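Local coordinates for protein alpha-L-arabinosidase (Xanthomonas axonopodis pv. citri, PDB 6D25) that probably hydrolyses arabinofuranosyl side groups of arabinoxylans, coping with internal di-substitutions, as a trimeric enzyme of glycoside hydrolase family GH51, at residues I371-M374 with V375-Q379; R95-G98 with G99-D103; H137-M140 with D141-L145; L400-P403 with Y404-A407; E104-W107 with R108-V111. One frame throughout, in Å; residues are numbered along the deposited sequence.

Contact 1 of 5, residues I371-M374 with V375-Q379; sequences IAQM and VNVLQ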
# COMPACT_ATOMS: atom_id res chain seq x y z
N ILE A 371 -18.37 -8.21 -22.76
CA ILE A 371 -19.44 -9.02 -22.20
C ILE A 371 -18.83 -10.08 -21.28
O ILE A 371 -17.76 -10.66 -21.59
CB ILE A 371 -20.31 -9.64 -23.32
CG1 ILE A 371 -21.63 -10.15 -22.77
CG2 ILE A 371 -19.55 -10.74 -24.07
CD1 ILE A 371 -22.63 -10.67 -23.77
N ALA A 372 -19.53 -10.38 -20.20
CA ALA A 372 -19.12 -11.41 -19.26
C ALA A 372 -19.87 -12.72 -19.53
O ALA A 372 -21.10 -12.73 -19.40
CB ALA A 372 -19.43 -10.95 -17.85
N GLN A 373 -19.21 -13.82 -19.88
CA GLN A 373 -17.80 -13.98 -20.21
C GLN A 373 -17.74 -14.83 -21.49
O GLN A 373 -18.80 -15.10 -22.07
CB GLN A 373 -17.04 -14.64 -19.06
CG GLN A 373 -16.86 -13.73 -17.85
CD GLN A 373 -15.90 -14.24 -16.82
OE1 GLN A 373 -15.06 -15.11 -17.12
NE2 GLN A 373 -16.01 -13.69 -15.61
N MET A 374 -16.57 -15.25 -21.94
CA MET A 374 -16.41 -15.62 -23.33
C MET A 374 -16.87 -17.07 -23.57
O MET A 374 -17.64 -17.30 -24.52
CB MET A 374 -14.95 -15.44 -23.77
CG MET A 374 -14.75 -15.53 -25.27
SD MET A 374 -13.05 -15.12 -25.76
CE MET A 374 -12.18 -16.55 -25.15
N VAL A 375 -16.39 -18.05 -22.78
CA VAL A 375 -16.72 -19.44 -22.96
C VAL A 375 -17.15 -20.05 -21.63
O VAL A 375 -16.48 -19.81 -20.63
CB VAL A 375 -15.52 -20.23 -23.54
CG1 VAL A 375 -15.91 -21.67 -23.89
CG2 VAL A 375 -14.93 -19.55 -24.75
N ASN A 376 -18.27 -20.75 -21.60
CA ASN A 376 -18.69 -21.60 -20.45
C ASN A 376 -19.08 -20.81 -19.20
O ASN A 376 -19.37 -21.45 -18.18
CB ASN A 376 -17.60 -22.62 -20.10
CG ASN A 376 -17.52 -23.73 -21.12
OD1 ASN A 376 -18.56 -24.06 -21.72
ND2 ASN A 376 -16.33 -24.30 -21.29
N VAL A 377 -19.05 -19.48 -19.22
CA VAL A 377 -19.19 -18.67 -17.98
C VAL A 377 -20.14 -17.52 -18.30
O VAL A 377 -19.96 -16.79 -19.30
CB VAL A 377 -17.83 -18.13 -17.54
CG1 VAL A 377 -17.95 -17.12 -16.42
CG2 VAL A 377 -16.89 -19.26 -17.14
N LEU A 378 -21.13 -17.35 -17.42
CA LEU A 378 -22.12 -16.29 -17.53
C LEU A 378 -22.70 -16.25 -18.95
O LEU A 378 -23.09 -17.29 -19.40
CB LEU A 378 -21.50 -14.97 -17.04
CG LEU A 378 -21.28 -14.91 -15.52
CD1 LEU A 378 -20.49 -13.69 -15.12
CD2 LEU A 378 -22.60 -14.94 -14.77
N GLN A 379 -22.80 -15.08 -19.61
CA GLN A 379 -23.54 -14.96 -20.88
C GLN A 379 -22.60 -15.29 -22.04
O GLN A 379 -22.25 -14.41 -22.84
CB GLN A 379 -24.15 -13.56 -21.06
CG GLN A 379 -25.13 -13.52 -22.22
CD GLN A 379 -25.87 -12.20 -22.40
OE1 GLN A 379 -25.90 -11.37 -21.48
NE2 GLN A 379 -26.49 -12.03 -23.56
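A372 and Q373 meet the returning chain at V377-Q379 through two backbone hydrogen bonds that close a tight loop. Q379 N donates to A372 O over 2.9 Å. Q373 N donates to V377 O over 3.1 Å. The peptide between A372 and Q373 is cis, and this turns the A372 carbonyl and the Q373 N-H to the same side of the chain, so that both face the same partner segment.

The loop leaves the end of strand 366-371, the last strand of the (beta/alpha)8 barrel of the GH51 enzymes. A372 is bonded to W325 and I371 to G50 through their backbones, tying it to the neighbouring barrel strands.

Van der Waals contacts flank the bonded centre. V377 is trans about chi1 (170°), which lays its CG1 methyl against the Q373 amide, 3.6 Å from Q373 CD. L378 CB comes within 3.3 Å of A372 O, and I371 crosses Q379 at about a right angle, with I371 CD1 touching Q379 CD at 3.8 Å. Two pairs are purely apolar: A372 CB meets L378 CD1 at 4.0 Å and, at the bend itself, M374 CG packs on V375 CG2 at 4.1 Å.

The polar ends are satisfied by more distant residues. Q373 NE2 bonds to E54 and to a bound glycerol, Q379 OE1 to the backbone of T327, and Q379 NE2 to T394. N376, pointing out of the loop, is held by T384 and T58.

Contact 2 of 5, residues R95-G98 with G99-D103; sequences RWPG and GCFAD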
# COMPACT_ATOMS: atom_id res chain seq x y z
N ARG A 95 -10.25 -9.34 -22.58
CA ARG A 95 -9.75 -8.98 -21.25
C ARG A 95 -9.44 -10.25 -20.46
O ARG A 95 -10.26 -11.17 -20.42
CB ARG A 95 -10.76 -8.13 -20.48
CG ARG A 95 -10.19 -7.73 -19.12
CD ARG A 95 -10.80 -6.64 -18.24
NE ARG A 95 -12.10 -6.92 -17.82
CZ ARG A 95 -12.63 -6.70 -16.61
NH1 ARG A 95 -11.94 -6.32 -15.52
NH2 ARG A 95 -13.92 -6.95 -16.51
N TRP A 96 -8.25 -10.30 -19.86
CA TRP A 96 -7.74 -11.45 -19.15
C TRP A 96 -6.73 -10.97 -18.11
O TRP A 96 -6.03 -10.00 -18.39
CB TRP A 96 -7.12 -12.42 -20.16
CG TRP A 96 -6.33 -13.55 -19.60
CD1 TRP A 96 -6.78 -14.81 -19.32
CD2 TRP A 96 -4.92 -13.57 -19.28
NE1 TRP A 96 -5.77 -15.59 -18.84
CE2 TRP A 96 -4.62 -14.86 -18.80
CE3 TRP A 96 -3.90 -12.63 -19.34
CZ2 TRP A 96 -3.36 -15.22 -18.37
CZ3 TRP A 96 -2.62 -12.99 -18.94
CH2 TRP A 96 -2.36 -14.26 -18.43
N PRO A 97 -6.60 -11.61 -16.94
CA PRO A 97 -7.28 -12.83 -16.50
C PRO A 97 -8.44 -12.63 -15.52
O PRO A 97 -8.91 -13.58 -14.88
CB PRO A 97 -6.14 -13.58 -15.80
CG PRO A 97 -5.38 -12.48 -15.11
CD PRO A 97 -5.42 -11.35 -16.12
N GLY A 98 -8.97 -11.42 -15.41
CA GLY A 98 -10.13 -11.16 -14.60
C GLY A 98 -10.56 -9.71 -14.73
O GLY A 98 -10.01 -9.02 -15.57
N GLY A 99 -11.57 -9.26 -13.97
CA GLY A 99 -12.29 -10.08 -13.02
C GLY A 99 -11.63 -10.11 -11.66
O GLY A 99 -10.47 -9.71 -11.50
N CYS A 100 -12.38 -10.63 -10.67
CA CYS A 100 -11.89 -10.85 -9.31
C CYS A 100 -10.56 -11.63 -9.28
O CYS A 100 -9.68 -11.37 -8.46
CB CYS A 100 -12.96 -11.54 -8.49
SG CYS A 100 -14.43 -10.47 -8.24
N PHE A 101 -10.42 -12.62 -10.14
CA PHE A 101 -9.17 -13.41 -10.19
C PHE A 101 -7.94 -12.51 -10.40
O PHE A 101 -6.88 -12.78 -9.83
CB PHE A 101 -9.27 -14.45 -11.29
CG PHE A 101 -8.07 -15.34 -11.47
CD1 PHE A 101 -8.01 -16.57 -10.81
CD2 PHE A 101 -7.06 -14.99 -12.36
CE1 PHE A 101 -6.91 -17.39 -11.01
CE2 PHE A 101 -5.98 -15.84 -12.56
CZ PHE A 101 -5.91 -17.03 -11.86
N ALA A 102 -8.08 -11.42 -11.16
CA ALA A 102 -6.92 -10.61 -11.53
C ALA A 102 -6.34 -9.87 -10.32
O ALA A 102 -5.13 -9.57 -10.32
CB ALA A 102 -7.25 -9.63 -12.63
N ASP A 103 -7.20 -9.56 -9.34
CA ASP A 103 -6.77 -8.81 -8.17
C ASP A 103 -5.98 -9.69 -7.18
O ASP A 103 -5.47 -9.18 -6.17
CB ASP A 103 -7.99 -8.15 -7.51
CG ASP A 103 -8.86 -7.30 -8.48
OD1 ASP A 103 -8.23 -6.45 -9.23
OD2 ASP A 103 -10.20 -7.50 -8.49
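F101 swings its ring away from its own N-H (chi1 -180°) and so back beside the turn to P97, and a bend at chi3 (62°) folds the R95 guanidinium over G99. The turn follows strand 93-96, the second strand of the (beta/alpha)8 barrel, where the chain passes into a loop opening with a short, irregular helical run. Two cis peptides shape it: one precedes P97, and the other, between G98 and G99, involves no proline.

P97 and F101 pack at about a right angle: P97 CB touches F101 CD2 at 3.8 Å. P97 O lies 3.4 Å from F101 CD2, obliquely placed to the ring. A102 adds a further apolar contact, its CB 4.2 Å from P97 CG, and the same methyl lies against the G98 backbone. Inside the second segment, A102 N bonds to G99 O at 3.0 Å, closing a short turn at the start of the run.

Neighbouring groups fix the ends. R95 forms a salt bridge with E324 and a cation-pi contact with F52, F101 stacks on H55, and its N bonds to E54. C100 is covalently tied to C206 by a disulfide. Over one face of the R95 guanidinium sits G99 N, 3.3 Å from R95 NH1; both atoms are donors, so this is a packing contact without a hydrogen bond.

Contact 3 of 5, residues H137-M140 with D141-L145; sequences HEFM and DFTEL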
# COMPACT_ATOMS: atom_id res chain seq x y z
N HIS A 137 2.27 -16.39 -21.71
CA HIS A 137 2.60 -16.75 -23.07
C HIS A 137 1.39 -17.39 -23.76
O HIS A 137 1.15 -17.14 -24.96
CB HIS A 137 3.80 -17.71 -23.13
CG HIS A 137 5.09 -17.03 -22.85
ND1 HIS A 137 6.09 -16.96 -23.77
CD2 HIS A 137 5.54 -16.42 -21.74
CE1 HIS A 137 7.11 -16.34 -23.24
NE2 HIS A 137 6.81 -15.96 -22.00
N GLU A 138 0.66 -18.23 -23.02
CA GLU A 138 -0.42 -18.95 -23.65
C GLU A 138 -1.52 -17.97 -24.02
O GLU A 138 -2.09 -18.07 -25.13
CB GLU A 138 -0.91 -20.08 -22.73
CG GLU A 138 0.13 -21.16 -22.51
CD GLU A 138 1.27 -20.85 -21.54
OE1 GLU A 138 1.13 -19.91 -20.70
OE2 GLU A 138 2.27 -21.55 -21.61
N PHE A 139 -1.84 -17.01 -23.12
CA PHE A 139 -2.86 -16.03 -23.46
C PHE A 139 -2.38 -15.12 -24.61
O PHE A 139 -3.14 -14.89 -25.61
CB PHE A 139 -3.27 -15.18 -22.26
CG PHE A 139 -4.20 -14.07 -22.64
CD1 PHE A 139 -5.51 -14.34 -23.02
CD2 PHE A 139 -3.76 -12.76 -22.72
CE1 PHE A 139 -6.36 -13.33 -23.41
CE2 PHE A 139 -4.63 -11.75 -23.10
CZ PHE A 139 -5.92 -12.04 -23.45
N MET A 140 -1.17 -14.60 -24.51
CA MET A 140 -0.77 -13.61 -25.51
C MET A 140 -0.64 -14.26 -26.89
O MET A 140 -1.03 -13.65 -27.92
CB MET A 140 0.54 -12.92 -25.11
CG MET A 140 0.39 -12.04 -23.89
SD MET A 140 -0.89 -10.75 -24.05
CE MET A 140 -0.04 -9.69 -25.21
N ASP A 141 -0.12 -15.48 -26.97
CA ASP A 141 -0.02 -16.17 -28.25
C ASP A 141 -1.42 -16.54 -28.75
O ASP A 141 -1.64 -16.59 -29.97
CB ASP A 141 0.91 -17.39 -28.16
CG ASP A 141 2.38 -17.04 -27.99
OD1 ASP A 141 2.78 -15.89 -28.30
OD2 ASP A 141 3.11 -17.93 -27.50
N PHE A 142 -2.35 -16.78 -27.88
CA PHE A 142 -3.77 -17.00 -28.28
C PHE A 142 -4.33 -15.73 -28.93
O PHE A 142 -4.99 -15.84 -30.00
CB PHE A 142 -4.61 -17.40 -27.06
CG PHE A 142 -6.08 -17.63 -27.32
CD1 PHE A 142 -6.48 -18.74 -28.03
CD2 PHE A 142 -7.04 -16.77 -26.82
CE1 PHE A 142 -7.82 -19.01 -28.22
CE2 PHE A 142 -8.40 -17.06 -26.98
CZ PHE A 142 -8.78 -18.16 -27.71
N THR A 143 -4.06 -14.56 -28.36
CA THR A 143 -4.54 -13.32 -28.99
C THR A 143 -3.96 -13.19 -30.40
O THR A 143 -4.71 -12.79 -31.32
CB THR A 143 -4.28 -12.05 -28.16
OG1 THR A 143 -2.88 -11.79 -28.06
CG2 THR A 143 -4.92 -12.15 -26.79
N GLU A 144 -2.69 -13.54 -30.60
CA GLU A 144 -2.10 -13.43 -31.93
C GLU A 144 -2.74 -14.45 -32.89
O GLU A 144 -2.97 -14.11 -34.04
CB GLU A 144 -0.58 -13.57 -31.90
CG GLU A 144 0.07 -12.36 -31.28
CD GLU A 144 1.52 -12.15 -31.58
OE1 GLU A 144 2.17 -13.10 -32.15
OE2 GLU A 144 2.04 -11.07 -31.20
N LEU A 145 -3.04 -15.66 -32.40
CA LEU A 145 -3.67 -16.65 -33.25
C LEU A 145 -5.04 -16.15 -33.73
O LEU A 145 -5.42 -16.41 -34.85
CB LEU A 145 -3.81 -17.97 -32.48
CG LEU A 145 -4.33 -19.18 -33.27
CD1 LEU A 145 -3.40 -19.57 -34.41
CD2 LEU A 145 -4.51 -20.37 -32.37
O HOH W 1 5.72 -17.98 -26.35
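T143 lays its methyl over one face of the F139 ring, one helical turn back, in a CH-pi contact: T143 CG2 is 3.8 Å from the F139 ring centroid, 26° off the normal and displaced toward the rim near CZ. The two side chains run at a slant to each other. A chi1 of 174° sends the F139 ring outward and slightly forward, beside T143.

The other branch of T143 serves the backbone. With chi1 at 66°, OG1 is turned back toward the preceding turn and donates to M140 O over 2.6 Å. That oxygen also accepts E144 N at 3.2 Å, so two donors grip it. Three further i to i+4 bonds cross the contact: D141 N to H137 O, F142 N to E138 O, and T143 N to F139 O.

On another flank, H137 and D141 are joined through a water. It lies in the plane of the H137 ring at its edge, 2.8 Å from H137 ND1, and donates to D141 OD2 over 2.9 Å.

Helix 136-146 packs on the barrel: F139 stacks with W96 and covers strand 149-154 together with M140, while F142 faces helix 80-88. H137 NE2 is bonded to Y170 and D141 OD1 to W192; E138 OE1 is bonded to G135 N, and OE2 makes salt bridges with R133 and R117. The chemistry implies that T143 does double work, its methyl resting on the aromatic face while its hydroxyl is satisfied within the helix, and that one water links the H137 ring and the D141 carboxylate in addition to the backbone bond.

Contact 4 of 5, residues L400-P403 with Y404-A407; sequences LYKP and YQDA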
# COMPACT_ATOMS: atom_id res chain seq x y z
N LEU A 400 -24.28 -11.03 -36.03
CA LEU A 400 -25.19 -10.15 -36.79
C LEU A 400 -24.69 -8.70 -36.76
O LEU A 400 -24.88 -8.00 -37.72
CB LEU A 400 -26.61 -10.18 -36.21
CG LEU A 400 -27.43 -11.43 -36.57
CD1 LEU A 400 -28.80 -11.42 -35.88
CD2 LEU A 400 -27.58 -11.66 -38.06
N TYR A 401 -24.11 -8.27 -35.64
CA TYR A 401 -23.69 -6.90 -35.48
C TYR A 401 -22.25 -6.68 -35.94
O TYR A 401 -21.70 -5.60 -35.73
CB TYR A 401 -23.87 -6.42 -34.03
CG TYR A 401 -25.25 -5.98 -33.66
CD1 TYR A 401 -26.28 -6.88 -33.42
CD2 TYR A 401 -25.53 -4.64 -33.46
CE1 TYR A 401 -27.55 -6.47 -33.04
CE2 TYR A 401 -26.79 -4.21 -33.09
CZ TYR A 401 -27.80 -5.12 -32.85
OH TYR A 401 -29.03 -4.66 -32.42
N LYS A 402 -21.61 -7.65 -36.55
CA LYS A 402 -20.24 -7.45 -37.07
C LYS A 402 -20.09 -6.18 -37.94
O LYS A 402 -19.07 -5.53 -37.86
CB LYS A 402 -19.79 -8.61 -37.95
CG LYS A 402 -18.78 -9.51 -37.32
CD LYS A 402 -18.44 -10.71 -38.19
CE LYS A 402 -17.36 -10.38 -39.18
NZ LYS A 402 -16.76 -11.63 -39.68
N PRO A 403 -21.08 -5.85 -38.80
CA PRO A 403 -20.94 -4.64 -39.58
C PRO A 403 -20.84 -3.34 -38.75
O PRO A 403 -20.40 -2.33 -39.27
CB PRO A 403 -22.20 -4.61 -40.45
CG PRO A 403 -22.64 -6.07 -40.53
CD PRO A 403 -22.26 -6.62 -39.18
N TYR A 404 -21.24 -3.37 -37.47
CA TYR A 404 -21.09 -2.23 -36.58
C TYR A 404 -19.62 -1.97 -36.21
O TYR A 404 -19.31 -0.88 -35.72
CB TYR A 404 -21.91 -2.42 -35.31
CG TYR A 404 -23.39 -2.12 -35.43
CD1 TYR A 404 -24.15 -2.59 -36.48
CD2 TYR A 404 -24.03 -1.36 -34.47
CE1 TYR A 404 -25.50 -2.29 -36.60
CE2 TYR A 404 -25.38 -1.05 -34.56
CZ TYR A 404 -26.12 -1.51 -35.64
OH TYR A 404 -27.46 -1.22 -35.73
N GLN A 405 -18.71 -2.93 -36.42
CA GLN A 405 -17.33 -2.77 -35.98
C GLN A 405 -16.65 -1.63 -36.76
O GLN A 405 -16.48 -1.73 -37.97
CB GLN A 405 -16.54 -4.07 -36.18
CG GLN A 405 -17.02 -5.16 -35.23
CD GLN A 405 -16.09 -6.34 -35.17
OE1 GLN A 405 -14.91 -6.22 -35.53
NE2 GLN A 405 -16.58 -7.46 -34.64
N ASP A 406 -16.33 -0.54 -36.05
CA ASP A 406 -15.70 0.64 -36.64
C ASP A 406 -16.60 1.30 -37.69
O ASP A 406 -16.12 1.96 -38.61
CB ASP A 406 -14.28 0.32 -37.15
CG ASP A 406 -13.28 0.09 -36.01
OD1 ASP A 406 -13.53 0.57 -34.85
OD2 ASP A 406 -12.24 -0.56 -36.29
N ALA A 407 -17.89 1.13 -37.54
CA ALA A 407 -18.87 1.76 -38.44
C ALA A 407 -19.09 3.19 -37.97
O ALA A 407 -18.50 3.65 -36.97
CB ALA A 407 -20.17 0.98 -38.43
O HOH W 2 -18.02 -1.48 -40.23
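P403 O and Q405 O are bridged by one water that donates to both, at 2.7 Å from P403 O and 2.7 Å from Q405 O. The water spans the start of the type II beta turn from Y404 to A407, which is closed by A407 N bonding to Y404 O at 3.1 Å and where A407 CB also approaches P403 O to 3.4 Å. Running into it, two short-range backbone bonds wind the chain in 3-10 fashion: Y404 N to Y401 O at 2.9 Å and Q405 N to K402 O at 3.0 Å.

Y401 and Y404 run alongside each other, yet their rings form an edge-to-face pair. The planes are inclined at 60° with centroids 4.7 Å apart; Y401 CD2 sits over the centre of the Y404 ring. K402 and Q405 run past each other at a slant, K402 CG 4.0 Å from Q405 NE2.

This segment leaves helix 393-400 and leads into strand 407-421 of the C-terminal beta-sandwich, so it forms part of the join between barrel and sandwich. Y401 and Y404 rest on A444 of the sandwich and F49 of a loop. Y401 OH is bonded to D357 and Y404 OH to S432, while K402 NZ reaches A88 O. The hydroxyl bonds thus fix where the two ring ends lie, while the edge-to-face packing would restrict rotation of the rings.

Contact 5 of 5, residues E104-W107 with R108-V111; sequences EYHW and RDGV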
# COMPACT_ATOMS: atom_id res chain seq x y z
N GLU A 104 -5.89 -10.99 -7.41
CA GLU A 104 -5.09 -11.88 -6.60
C GLU A 104 -4.05 -12.63 -7.46
O GLU A 104 -3.35 -13.48 -6.95
CB GLU A 104 -5.95 -12.96 -5.94
CG GLU A 104 -6.85 -12.46 -4.85
CD GLU A 104 -7.59 -13.57 -4.10
OE1 GLU A 104 -7.79 -14.70 -4.64
OE2 GLU A 104 -7.98 -13.31 -2.97
N TYR A 105 -3.95 -12.34 -8.74
CA TYR A 105 -3.04 -13.08 -9.63
C TYR A 105 -1.61 -12.53 -9.56
O TYR A 105 -1.44 -11.32 -9.51
CB TYR A 105 -3.54 -12.96 -11.06
CG TYR A 105 -2.77 -13.71 -12.11
CD1 TYR A 105 -2.69 -15.10 -12.09
CD2 TYR A 105 -2.18 -13.06 -13.18
CE1 TYR A 105 -2.02 -15.80 -13.07
CE2 TYR A 105 -1.54 -13.75 -14.19
CZ TYR A 105 -1.47 -15.12 -14.14
OH TYR A 105 -0.83 -15.81 -15.14
N HIS A 106 -0.64 -13.43 -9.56
CA HIS A 106 0.78 -13.09 -9.59
C HIS A 106 1.33 -13.61 -10.92
O HIS A 106 1.46 -14.86 -11.07
CB HIS A 106 1.47 -13.62 -8.34
CG HIS A 106 0.85 -13.03 -7.13
ND1 HIS A 106 1.09 -11.72 -6.77
CD2 HIS A 106 -0.10 -13.47 -6.28
CE1 HIS A 106 0.31 -11.37 -5.77
NE2 HIS A 106 -0.41 -12.43 -5.42
N TRP A 107 1.65 -12.70 -11.83
CA TRP A 107 1.99 -13.08 -13.20
C TRP A 107 3.16 -14.08 -13.27
O TRP A 107 3.21 -14.90 -14.18
CB TRP A 107 2.26 -11.83 -14.05
CG TRP A 107 3.54 -11.14 -13.75
CD1 TRP A 107 3.74 -10.12 -12.86
CD2 TRP A 107 4.82 -11.40 -14.35
NE1 TRP A 107 5.05 -9.74 -12.88
CE2 TRP A 107 5.74 -10.50 -13.78
CE3 TRP A 107 5.26 -12.27 -15.36
CZ2 TRP A 107 7.09 -10.49 -14.15
CZ3 TRP A 107 6.59 -12.25 -15.72
CH2 TRP A 107 7.48 -11.37 -15.14
N ARG A 108 4.10 -14.01 -12.32
CA ARG A 108 5.26 -14.92 -12.38
C ARG A 108 4.83 -16.37 -12.17
O ARG A 108 5.56 -17.28 -12.59
CB ARG A 108 6.34 -14.53 -11.37
CG ARG A 108 7.10 -13.27 -11.75
CD ARG A 108 8.40 -13.21 -10.96
NE ARG A 108 9.50 -12.68 -11.72
CZ ARG A 108 10.14 -13.27 -12.74
NH1 ARG A 108 10.02 -14.55 -13.07
NH2 ARG A 108 10.93 -12.50 -13.43
N ASP A 109 3.68 -16.58 -11.55
CA ASP A 109 3.15 -17.93 -11.35
C ASP A 109 2.80 -18.58 -12.69
O ASP A 109 2.64 -19.79 -12.78
CB ASP A 109 1.91 -17.92 -10.46
CG ASP A 109 2.17 -17.55 -8.99
OD1 ASP A 109 3.33 -17.58 -8.56
OD2 ASP A 109 1.19 -17.22 -8.28
N GLY A 110 2.60 -17.78 -13.73
CA GLY A 110 2.14 -18.28 -15.00
C GLY A 110 3.16 -18.25 -16.12
O GLY A 110 2.77 -18.35 -17.29
N VAL A 111 4.45 -18.11 -15.80
CA VAL A 111 5.49 -18.18 -16.83
C VAL A 111 6.53 -19.22 -16.44
O VAL A 111 6.68 -19.58 -15.27
CB VAL A 111 6.15 -16.81 -17.10
CG1 VAL A 111 5.11 -15.78 -17.51
CG2 VAL A 111 6.98 -16.30 -15.93
O HOH W 3 -1.18 -16.29 -9.04
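H106 and W107 start a short 3-10 turn, with D109 N bonded to H106 O at 2.8 Å and G110 N to W107 O at 3.0 Å.

The side chains of W107 and R108 extend in a common direction. In W107, chi1 of 72° brings the indole forward alongside R108. R108 CG stands over the six-membered ring, 3.7 Å from its centroid and 12° off the normal, a CH-pi contact. Further out, W107 CH2 lies over one face of the guanidinium, whose plane is inclined 42° to the indole. V111 CG2 meets W107 CZ3 at 4.1 Å.

On the opening side of the turn, D109 turns back to H106: D109 OD2 is 3.6 Å from H106 CB. A water accepts from H106 N at 3.0 Å and donates to D109 OD2 at 2.7 Å, adding a solvent bridge to the backbone bond. Y105 OH approaches G110 CA at 3.9 Å.

Charged and polar ends find partners beyond the turn: R108 with E182, D109 with R120 and H106 ND1 with E163. W107 also stacks on W167 of helix 161-172. Next to the turn, E104 makes a salt bridge with K227 of the second subunit, and H106 packs on E162 of that subunit. The arrangement is a 3-10 turn within the long loop between strands 93-96 and 120-122, an excursion from the (beta/alpha)8 barrel that reaches the trimer interface.

Contacts 2, 3 and 5 form one touching group on the barrel side. Contacts 2 and 3 meet at W96 CE3 and F139 CD2, 3.4 Å apart, and P97 CG reaches Y105 CD2 of contact 5 at 3.8 Å. Contact 1 joins through M374 CE, 4.2 Å from F142 CE2 of contact 3. Contacts 1 and 2, centres 13 Å apart, share E54, which bonds to Q373 and to F101 N. Both loops follow C-terminal ends of barrel strands, where GH51 enzymes have their active site; glycerol at Q373 and at C100 N, probably from the crystallisation liquor, is consistent with that pocket. Contact 4 stands apart at the sandwich join, its centre 35 Å from that of contact 5.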